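Local structure of cytochrome c (Chlorobaculum tepidum, 3A9F) at residues Lys31-Val36 against Lys82-Trp87; Ile64-Gln69 against Ile76-Ala81; Ser16-Ala21 against Gly59-Ile64. The protein probably carries electrons to the photosynthetic P840 reaction center through the single heme c held in this C-terminal domain. One frame throughout, in Å; residues are numbered along the deposited sequence. Where two conformers were deposited one is given.

Interaction 1. Residues Lys31-Val36 against Lys82-Trp87; sequences KKLVDV and KTIGIW
K31 and W87 meet where the N-terminal helix 27-37 crosses the C-terminal helix 78-91, the helix pair that is a hallmark of the class I cytochrome c fold. The short segments pass at 107° between their directions, with axes 8.8 Å apart, and the contact is largely hydrocarbon, including the methylenes of K31 and the methyl of T83. The K31 and W87 side chains run side by side and point the same way, so the lysine's methylenes follow the indole: K31 CB sits over one face, toward the rim of the five-membered ring and 3.5 Å from W87 NE1, in a CH-pi contact, and CG and CD pass on to CZ2 of the six-membered ring. CG of W87 stands trans to its backbone N (chi1 -170°), which carries the indole out to this lysine. Beyond the ring K31 NZ bends to a 3.6 Å salt bridge with D35 OD2, one turn on in the same helix. V34 comes to W87 at about a right angle; its CG2 lies 3.9 Å from W87 CE3 and also packs on I84, which touches the heme. One turn before W87, T83 is crossed nearly at a right angle by L33, with L33 CD2 3.9 Å from T83 CG2.

Interaction 2. Residues Ile64-Gln69 against Ile76-Ala81; sequences IVKRMQ and ISDDDA. With HEC (heme c), chain C.
V65 faces A81 and Q69 faces I76, the latter pair with CA atoms 5.2 Å apart, as helix 61-70 lies against the loop residues I76 and S77 and the first turn of helix 78-91. S77 is the N-cap of that second helix: S77 OG accepts from D80 N while D80 OD2 accepts from S77 N, a capping box. The side chain of Q69, extended with CG trans to its N (chi1 176°), reaches across to the second segment. Its NE2 gives one bond to D78 OD1 at 2.9 Å and another to I76 O at 3.0 Å. The first meets D78 OD1 on its anti side but 30° out of the carboxylate plane, with the amide and carboxylate planes 86° apart; the second comes from above the carbonyl plane. K66 folds back through chi2 and chi3 to bring NZ to the same D78 OD1, a 3.0 Å salt bridge, and also donates to Q69 OE1, in plane on a lone pair. Both ends of the glutamine amide are thus engaged, which should fix its rotation, and a water links K66 NZ to D78 O. Beneath this polar edge, V65 CG1 packs 3.8 Å from A81 CB. M68 turns the other way, and its SD binds the heme iron at 2.3 Å; with H42 this makes the His-Met axial ligation typical of class I cytochromes c. I76 CD1 touches heme CBB at 3.7 Å. Around the contact, D80 also pairs with R37 of helix 27-37, I64 leans on F51 and Y55 of helix 48-56, and V65 reaches I84 and L88 farther along helix 78-91.

Interaction 3. Residues Ser16-Ala21 against Gly59-Ile64; sequences SDVPPA and GQVNLI
S16 passes directly by G59, their CA atoms 4.0 Å apart, where the N-terminal loop meets the turn leading into helix 61-70. G59 closes the preceding helix in a Schellman motif, and its positive phi suits glycine. S16 OG donates to V18 O within its own loop, and a water bonded to S16 OG also accepts from V61 N. D17 carries the polar contact. Its backbone N donates to G59 O at 3.0 Å, while its carboxylate turns to the start of the helix. With chi1 at 65°, CG lies between the backbone N and the carbonyl carbon, bringing the two oxygens to the amides of the second and third helical residues: N62 N donates to D17 OD1 at 2.8 Å and L63 N to D17 OD2 at 3.0 Å. Each oxygen is met on its syn side, about 30° out of the carboxylate plane. V18 packs its CG2 3.9 Å from V61 CB and beside N62, with I86 and H89 of helix 78-91 also against its side chain. Although Q60 occupies the N-cap position, it is D17, from a distant part of the sequence, whose carboxylate receives the N-H groups of N62 and L63. Its negative charge, placed at the positive end of the helix dipole, would be expected to favour the ionised acid and to hold the loop against the helix start.

Starting at the N terminus, the loop 16-21 is the first to be tied down: interaction 3 joins it to 59-64 at the start of helix 61-70, enclosing helices 27-37 and 48-56. Interaction 1 then closes a longer loop from helix 27-37 to helix 78-91, and because its first segment lies inside the span of interaction 3 and its second beyond it, the two cross. Interaction 2, a short closure between consecutive helices, follows interaction 3 in series, sharing I64, and is nested within interaction 1. Helix 78-91 is common ground: it supplies one side of interactions 1 and 2, and its G85 O packs against V61 of interaction 3.

Interaction 1. Residues Lys31-Val36 against Lys82-Trp87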
loop_
_atom_site.group_PDB
_atom_site.type_symbol
_atom_site.label_atom_id
_atom_site.label_comp_id
_atom_site.label_asym_id
_atom_site.label_seq_id
_atom_site.Cartn_x
_atom_site.Cartn_y
_atom_site.Cartn_z
ATOM N N LYS A 31 1.217 8.813 -3.189
ATOM C CA LYS A 31 2.607 8.489 -2.863
ATOM C C LYS A 31 3.016 9.134 -1.546
ATOM O O LYS A 31 3.730 8.523 -0.742
ATOM C CB LYS A 31 3.544 8.960 -3.982
ATOM C CG LYS A 31 5.028 8.599 -3.765
ATOM C CD LYS A 31 5.887 9.142 -4.919
ATOM C CE LYS A 31 7.360 8.820 -4.738
ATOM N NZ LYS A 31 7.964 9.653 -3.664
ATOM N N LYS A 32 2.568 10.364 -1.309
ATOM C CA LYS A 32 2.886 11.037 -0.056
ATOM C C LYS A 32 2.308 10.271 1.123
ATOM O O LYS A 32 2.982 10.119 2.149
ATOM C CB LYS A 32 2.380 12.477 -0.084
ATOM C CG LYS A 32 3.165 13.338 -1.043
ATOM C CD LYS A 32 2.648 14.759 -1.077
ATOM C CE LYS A 32 3.428 15.583 -2.115
ATOM N NZ LYS A 32 2.929 16.969 -2.205
ATOM N N LEU A 33 1.085 9.770 0.980
ATOM C CA LEU A 33 0.460 9.003 2.053
ATOM C C LEU A 33 1.170 7.663 2.301
ATOM O O LEU A 33 1.351 7.266 3.444
ATOM C CB LEU A 33 -1.018 8.807 1.749
ATOM C CG LEU A 33 -1.855 8.244 2.915
ATOM C CD1 LEU A 33 -1.769 9.095 4.192
ATOM C CD2 LEU A 33 -3.287 8.039 2.452
ATOM N N VAL A 34 1.592 6.990 1.231
ATOM C CA VAL A 34 2.421 5.785 1.363
ATOM C C VAL A 34 3.695 6.106 2.134
ATOM O O VAL A 34 4.086 5.367 3.048
ATOM C CB VAL A 34 2.776 5.180 -0.030
ATOM C CG1 VAL A 34 3.777 4.041 0.117
ATOM C CG2 VAL A 34 1.520 4.711 -0.748
ATOM N N ASP A 35 4.327 7.226 1.784
ATOM C CA ASP A 35 5.577 7.613 2.437
ATOM C C ASP A 35 5.368 7.833 3.930
ATOM O O ASP A 35 6.183 7.404 4.746
ATOM C CB ASP A 35 6.146 8.887 1.806
ATOM C CG ASP A 35 6.761 8.666 0.426
ATOM O OD1 ASP A 35 6.892 7.510 -0.044
ATOM O OD2 ASP A 35 7.106 9.695 -0.203
ATOM N N VAL A 36 4.260 8.480 4.290
ATOM C CA VAL A 36 3.959 8.731 5.696
ATOM C C VAL A 36 3.622 7.426 6.444
ATOM O O VAL A 36 4.149 7.190 7.541
ATOM C CB VAL A 36 2.782 9.745 5.843
ATOM C CG1 VAL A 36 2.347 9.894 7.303
ATOM C CG2 VAL A 36 3.171 11.096 5.283
ATOM N N LYS A 82 -7.085 2.065 1.349
ATOM C CA LYS A 82 -7.520 2.056 -0.052
ATOM C C LYS A 82 -6.537 2.822 -0.933
ATOM O O LYS A 82 -6.097 2.329 -1.983
ATOM C CB LYS A 82 -8.916 2.672 -0.181
ATOM C CG LYS A 82 -10.037 1.831 0.414
ATOM C CD LYS A 82 -11.318 2.656 0.408
ATOM C CE LYS A 82 -12.556 1.923 0.830
ATOM N NZ LYS A 82 -13.709 2.861 0.780
ATOM N N THR A 83 -6.172 4.029 -0.501
ATOM C CA THR A 83 -5.249 4.877 -1.269
ATOM C C THR A 83 -3.886 4.222 -1.432
ATOM O O THR A 83 -3.309 4.216 -2.518
ATOM C CB THR A 83 -5.138 6.229 -0.568
ATOM O OG1 THR A 83 -6.426 6.858 -0.594
ATOM C CG2 THR A 83 -4.096 7.136 -1.221
ATOM N N ILE A 84 -3.371 3.690 -0.332
ATOM C CA ILE A 84 -2.058 3.080 -0.318
ATOM C C ILE A 84 -2.032 1.854 -1.215
ATOM O O ILE A 84 -1.092 1.673 -1.987
ATOM C CB ILE A 84 -1.653 2.731 1.137
ATOM C CG1 ILE A 84 -1.368 4.022 1.906
ATOM C CG2 ILE A 84 -0.436 1.767 1.158
ATOM C CD1 ILE A 84 -1.294 3.840 3.424
ATOM N N GLY A 85 -3.065 1.022 -1.134
ATOM C CA GLY A 85 -3.127 -0.165 -1.994
ATOM C C GLY A 85 -3.132 0.180 -3.474
ATOM O O GLY A 85 -2.457 -0.467 -4.269
ATOM N N ILE A 86 -3.907 1.197 -3.841
ATOM C CA ILE A 86 -3.943 1.617 -5.239
ATOM C C ILE A 86 -2.558 2.063 -5.701
ATOM O O ILE A 86 -2.086 1.636 -6.750
ATOM C CB ILE A 86 -4.971 2.739 -5.445
ATOM C CG1 ILE A 86 -6.396 2.180 -5.304
ATOM C CG2 ILE A 86 -4.767 3.398 -6.829
ATOM C CD1 ILE A 86 -7.459 3.269 -5.074
ATOM N N TRP A 87 -1.891 2.904 -4.918
ATOM C CA TRP A 87 -0.585 3.404 -5.346
ATOM C C TRP A 87 0.431 2.264 -5.417
ATOM O O TRP A 87 1.174 2.152 -6.398
ATOM C CB TRP A 87 -0.068 4.536 -4.437
ATOM C CG TRP A 87 1.139 5.185 -5.031
ATOM C CD1 TRP A 87 1.150 6.243 -5.899
ATOM C CD2 TRP A 87 2.496 4.777 -4.876
ATOM N NE1 TRP A 87 2.436 6.533 -6.275
ATOM C CE2 TRP A 87 3.284 5.647 -5.667
ATOM C CE3 TRP A 87 3.132 3.773 -4.129
ATOM C CZ2 TRP A 87 4.679 5.543 -5.734
ATOM C CZ3 TRP A 87 4.517 3.666 -4.196
ATOM C CH2 TRP A 87 5.275 4.548 -4.999
#

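Interaction 2. Residues Ile64-Gln69 against Ile76-Ala81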
loop_
_atom_site.group_PDB
_atom_site.type_symbol
_atom_site.label_atom_id
_atom_site.label_comp_id
_atom_site.label_asym_id
_atom_site.label_seq_id
_atom_site.Cartn_x
_atom_site.Cartn_y
_atom_site.Cartn_z
ATOM N N ILE A 64 -1.600 -7.470 2.321
ATOM C CA ILE A 64 -0.517 -7.028 3.189
ATOM C C ILE A 64 -0.809 -5.641 3.799
ATOM O O ILE A 64 -0.477 -5.395 4.971
ATOM C CB ILE A 64 0.884 -7.137 2.516
ATOM C CG1 ILE A 64 2.008 -6.991 3.551
ATOM C CG2 ILE A 64 1.071 -6.140 1.385
ATOM C CD1 ILE A 64 2.006 -8.029 4.661
ATOM N N VAL A 65 -1.449 -4.743 3.043
ATOM C CA VAL A 65 -1.759 -3.406 3.578
ATOM C C VAL A 65 -2.717 -3.536 4.757
ATOM O O VAL A 65 -2.527 -2.871 5.792
ATOM C CB VAL A 65 -2.310 -2.495 2.479
ATOM C CG1 VAL A 65 -2.831 -1.187 3.055
ATOM C CG2 VAL A 65 -1.214 -2.224 1.428
ATOM N N LYS A 66 -3.719 -4.412 4.620
ATOM C CA LYS A 66 -4.679 -4.621 5.698
ATOM C C LYS A 66 -4.034 -5.293 6.923
ATOM O O LYS A 66 -4.400 -4.987 8.066
ATOM C CB LYS A 66 -5.920 -5.384 5.200
ATOM C CG LYS A 66 -6.751 -4.629 4.129
ATOM C CD LYS A 66 -7.359 -3.279 4.553
ATOM C CE LYS A 66 -8.591 -3.449 5.427
ATOM N NZ LYS A 66 -9.229 -2.130 5.753
ATOM N N ARG A 67 -3.060 -6.179 6.699
ATOM C CA ARG A 67 -2.315 -6.762 7.811
ATOM C C ARG A 67 -1.581 -5.672 8.581
ATOM O O ARG A 67 -1.662 -5.603 9.812
ATOM C CB ARG A 67 -1.330 -7.809 7.313
ATOM C CG ARG A 67 -0.672 -8.575 8.421
ATOM C CD ARG A 67 0.082 -9.745 7.848
ATOM N NE ARG A 67 -0.800 -10.697 7.180
ATOM C CZ ARG A 67 -0.386 -11.654 6.357
ATOM N NH1 ARG A 67 0.903 -11.787 6.084
ATOM N NH2 ARG A 67 -1.259 -12.477 5.799
ATOM N N MET A 68 -0.875 -4.804 7.860
ATOM C CA MET A 68 -0.181 -3.697 8.513
ATOM C C MET A 68 -1.152 -2.777 9.252
ATOM O O MET A 68 -0.891 -2.364 10.390
ATOM C CB MET A 68 0.659 -2.925 7.493
ATOM C CG MET A 68 1.692 -3.794 6.794
ATOM S SD MET A 68 2.981 -4.346 7.963
ATOM C CE MET A 68 3.025 -6.066 7.452
ATOM N N GLN A 69 -2.287 -2.490 8.628
ATOM C CA GLN A 69 -3.289 -1.663 9.274
ATOM C C GLN A 69 -3.708 -2.220 10.624
ATOM O O GLN A 69 -3.898 -1.466 11.586
ATOM C CB GLN A 69 -4.513 -1.527 8.388
ATOM C CG GLN A 69 -5.650 -0.731 9.056
ATOM C CD GLN A 69 -6.889 -0.650 8.225
ATOM O OE1 GLN A 69 -7.109 -1.475 7.362
ATOM N NE2 GLN A 69 -7.702 0.360 8.469
ATOM N N ILE A 76 -3.251 3.660 10.360
ATOM C CA ILE A 76 -3.797 3.524 9.003
ATOM C C ILE A 76 -5.315 3.410 9.055
ATOM O O ILE A 76 -5.859 2.460 9.637
ATOM C CB ILE A 76 -3.166 2.304 8.284
ATOM C CG1 ILE A 76 -1.657 2.517 8.108
ATOM C CG2 ILE A 76 -3.837 2.042 6.935
ATOM C CD1 ILE A 76 -0.885 1.239 7.714
ATOM N N SER A 77 -6.002 4.381 8.464
ATOM C CA SER A 77 -7.456 4.288 8.392
ATOM C C SER A 77 -7.892 3.408 7.224
ATOM O O SER A 77 -7.084 3.113 6.341
ATOM C CB SER A 77 -8.049 5.689 8.227
ATOM O OG SER A 77 -7.704 6.197 6.942
ATOM N N ASP A 78 -9.176 3.048 7.170
ATOM C CA ASP A 78 -9.666 2.298 6.012
ATOM C C ASP A 78 -9.440 3.069 4.709
ATOM O O ASP A 78 -9.074 2.481 3.683
ATOM C CB ASP A 78 -11.147 1.927 6.155
ATOM C CG ASP A 78 -11.379 0.789 7.144
ATOM O OD1 ASP A 78 -10.430 0.057 7.495
ATOM O OD2 ASP A 78 -12.544 0.623 7.557
ATOM N N ASP A 79 -9.668 4.381 4.730
ATOM C CA ASP A 79 -9.407 5.179 3.532
ATOM C C ASP A 79 -7.927 5.225 3.172
ATOM O O ASP A 79 -7.565 5.145 1.996
ATOM C CB ASP A 79 -9.953 6.586 3.677
ATOM C CG ASP A 79 -11.432 6.641 3.521
ATOM O OD1 ASP A 79 -11.961 5.918 2.660
ATOM O OD2 ASP A 79 -12.062 7.434 4.249
ATOM N N ASP A 80 -7.060 5.331 4.176
ATOM C CA ASP A 80 -5.626 5.291 3.908
ATOM C C ASP A 80 -5.284 3.968 3.215
ATOM O O ASP A 80 -4.495 3.936 2.272
ATOM C CB ASP A 80 -4.799 5.317 5.204
ATOM C CG ASP A 80 -4.822 6.627 5.963
ATOM O OD1 ASP A 80 -5.209 7.661 5.407
ATOM O OD2 ASP A 80 -4.385 6.598 7.162
ATOM N N ALA A 81 -5.851 2.861 3.706
ATOM C CA ALA A 81 -5.523 1.554 3.156
ATOM C C ALA A 81 -5.942 1.465 1.700
ATOM O O ALA A 81 -5.225 0.872 0.895
ATOM C CB ALA A 81 -6.174 0.455 3.969
HETATM FE FE HEC C . 5.019 -3.336 7.658
HETATM C CHA HEC C . 6.637 -6.334 7.726
HETATM C CHB HEC C . 4.870 -3.519 4.224
HETATM C CHC HEC C . 3.445 -0.316 7.565
HETATM C CHD HEC C . 5.027 -3.218 11.061
HETATM N NA HEC C . 5.630 -4.659 6.266
HETATM C C1A HEC C . 6.278 -5.859 6.498
HETATM C C2A HEC C . 6.492 -6.544 5.242
HETATM C C3A HEC C . 5.975 -5.761 4.275
HETATM C C4A HEC C . 5.459 -4.568 4.893
HETATM C CMA HEC C . 5.941 -5.993 2.752
HETATM C CAA HEC C . 7.157 -7.925 5.102
HETATM C CBA HEC C . 6.089 -9.007 5.246
HETATM C CGA HEC C . 6.641 -10.373 4.950
HETATM O O1A HEC C . 7.806 -10.658 5.302
HETATM O O2A HEC C . 5.902 -11.179 4.358
HETATM N NB HEC C . 4.349 -2.104 6.174
HETATM C C1B HEC C . 4.317 -2.414 4.825
HETATM C C2B HEC C . 3.556 -1.396 4.140
HETATM C C3B HEC C . 3.150 -0.517 5.072
HETATM C C4B HEC C . 3.636 -0.939 6.355
HETATM C CMB HEC C . 3.284 -1.446 2.622
HETATM C CAB HEC C . 2.252 0.719 4.971
HETATM C CBB HEC C . 0.812 0.247 4.638
HETATM N NC HEC C . 4.376 -2.013 9.057
HETATM C C1C HEC C . 3.776 -0.798 8.807
HETATM C C2C HEC C . 3.542 -0.131 10.058
HETATM C C3C HEC C . 4.018 -0.928 11.043
HETATM C C4C HEC C . 4.505 -2.132 10.422
HETATM C CMC HEC C . 2.975 1.287 10.170
HETATM C CAC HEC C . 4.058 -0.709 12.573
HETATM C CBC HEC C . 2.675 -0.383 13.190
HETATM N ND HEC C . 5.719 -4.575 9.139
HETATM C C1D HEC C . 5.573 -4.341 10.498
HETATM C C2D HEC C . 6.115 -5.450 11.243
HETATM C C3D HEC C . 6.614 -6.400 10.222
HETATM C C4D HEC C . 6.335 -5.803 8.946
HETATM C CMD HEC C . 6.119 -5.551 12.758
HETATM C CAD HEC C . 7.286 -7.744 10.503
HETATM C CBD HEC C . 6.245 -8.817 10.802
HETATM C CGD HEC C . 5.519 -9.161 9.537
HETATM O O1D HEC C . 6.159 -9.674 8.587
HETATM O O2D HEC C . 4.296 -8.883 9.477
HETATM O O HOH W 1 -9.746 -0.326 3.558
#

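Interaction 3. Residues Ser16-Ala21 against Gly59-Ile64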
loop_
_atom_site.group_PDB
_atom_site.type_symbol
_atom_site.label_atom_id
_atom_site.label_comp_id
_atom_site.label_asym_id
_atom_site.label_seq_id
_atom_site.Cartn_x
_atom_site.Cartn_y
_atom_site.Cartn_z
ATOM N N SER A 16 -5.888 -9.230 -9.217
ATOM C CA SER A 16 -5.513 -8.272 -8.180
ATOM C C SER A 16 -6.615 -8.085 -7.141
ATOM O O SER A 16 -7.786 -7.904 -7.480
ATOM C CB SER A 16 -5.153 -6.922 -8.800
ATOM O OG SER A 16 -4.851 -5.967 -7.786
ATOM N N ASP A 17 -6.228 -8.064 -5.867
ATOM C CA ASP A 17 -7.177 -7.738 -4.809
ATOM C C ASP A 17 -7.345 -6.225 -4.630
ATOM O O ASP A 17 -8.048 -5.798 -3.724
ATOM C CB ASP A 17 -6.834 -8.442 -3.472
ATOM C CG ASP A 17 -5.515 -7.981 -2.849
ATOM O OD1 ASP A 17 -4.864 -7.056 -3.378
ATOM O OD2 ASP A 17 -5.135 -8.562 -1.795
ATOM N N VAL A 18 -6.699 -5.442 -5.497
ATOM C CA VAL A 18 -6.865 -3.976 -5.542
ATOM C C VAL A 18 -7.393 -3.620 -6.935
ATOM O O VAL A 18 -6.696 -3.821 -7.931
ATOM C CB VAL A 18 -5.525 -3.234 -5.285
ATOM C CG1 VAL A 18 -5.705 -1.728 -5.422
ATOM C CG2 VAL A 18 -4.982 -3.581 -3.907
ATOM N N PRO A 19 -8.623 -3.092 -7.014
ATOM C CA PRO A 19 -9.188 -2.737 -8.318
ATOM C C PRO A 19 -8.548 -1.483 -8.918
ATOM O O PRO A 19 -7.823 -0.755 -8.249
ATOM C CB PRO A 19 -10.668 -2.462 -8.017
ATOM C CG PRO A 19 -10.875 -2.669 -6.624
ATOM C CD PRO A 19 -9.603 -2.961 -5.924
ATOM N N PRO A 20 -8.842 -1.216 -10.191
ATOM C CA PRO A 20 -8.255 -0.057 -10.845
ATOM C C PRO A 20 -8.623 1.251 -10.127
ATOM O O PRO A 20 -9.759 1.400 -9.627
ATOM C CB PRO A 20 -8.879 -0.120 -12.245
ATOM C CG PRO A 20 -9.097 -1.583 -12.448
ATOM C CD PRO A 20 -9.606 -2.049 -11.134
ATOM N N ALA A 21 -7.676 2.186 -10.093
ATOM C CA ALA A 21 -7.877 3.497 -9.481
ATOM C C ALA A 21 -9.077 4.219 -10.081
ATOM O O ALA A 21 -9.377 4.042 -11.263
ATOM C CB ALA A 21 -6.642 4.349 -9.655
ATOM N N GLY A 59 -0.800 -10.435 -6.713
ATOM C CA GLY A 59 -2.082 -9.732 -6.614
ATOM C C GLY A 59 -2.658 -9.684 -5.209
ATOM O O GLY A 59 -3.886 -9.702 -5.015
ATOM N N GLN A 60 -1.769 -9.608 -4.222
ATOM C CA GLN A 60 -2.169 -9.609 -2.821
ATOM C C GLN A 60 -1.697 -8.343 -2.087
ATOM O O GLN A 60 -1.340 -8.381 -0.903
ATOM C CB GLN A 60 -1.670 -10.884 -2.133
ATOM C CG GLN A 60 -2.357 -12.145 -2.671
ATOM C CD GLN A 60 -1.883 -13.399 -1.978
ATOM O OE1 GLN A 60 -2.596 -13.963 -1.150
ATOM N NE2 GLN A 60 -0.674 -13.841 -2.306
ATOM N N VAL A 61 -1.732 -7.206 -2.784
ATOM C CA VAL A 61 -1.363 -5.923 -2.173
ATOM C C VAL A 61 -2.310 -5.560 -1.023
ATOM O O VAL A 61 -1.857 -5.153 0.052
ATOM C CB VAL A 61 -1.332 -4.808 -3.245
ATOM C CG1 VAL A 61 -1.182 -3.439 -2.588
ATOM C CG2 VAL A 61 -0.216 -5.073 -4.277
ATOM N N ASN A 62 -3.617 -5.692 -1.228
ATOM C CA ASN A 62 -4.549 -5.347 -0.161
ATOM C C ASN A 62 -4.359 -6.233 1.063
ATOM O O ASN A 62 -4.442 -5.760 2.191
ATOM C CB ASN A 62 -6.001 -5.406 -0.635
ATOM C CG ASN A 62 -6.941 -4.809 0.374
ATOM O OD1 ASN A 62 -6.819 -3.631 0.727
ATOM N ND2 ASN A 62 -7.872 -5.613 0.871
ATOM N N LEU A 63 -4.074 -7.516 0.833
ATOM C CA LEU A 63 -3.790 -8.437 1.923
ATOM C C LEU A 63 -2.737 -7.874 2.872
ATOM O O LEU A 63 -2.953 -7.807 4.089
ATOM C CB LEU A 63 -3.339 -9.799 1.372
ATOM C CG LEU A 63 -3.027 -10.880 2.409
ATOM C CD1 LEU A 63 -4.313 -11.379 3.054
ATOM C CD2 LEU A 63 -2.275 -12.040 1.767
ATOM N N ILE A 64 -1.600 -7.470 2.321
ATOM C CA ILE A 64 -0.517 -7.028 3.189
ATOM C C ILE A 64 -0.809 -5.641 3.799
ATOM O O ILE A 64 -0.477 -5.395 4.971
ATOM C CB ILE A 64 0.884 -7.137 2.516
ATOM C CG1 ILE A 64 2.008 -6.991 3.551
ATOM C CG2 ILE A 64 1.071 -6.140 1.385
ATOM C CD1 ILE A 64 2.006 -8.029 4.661
HETATM O O HOH W 2 -3.061 -6.622 -5.533
HETATM O O HOH W 3 -7.785 -8.543 0.240
#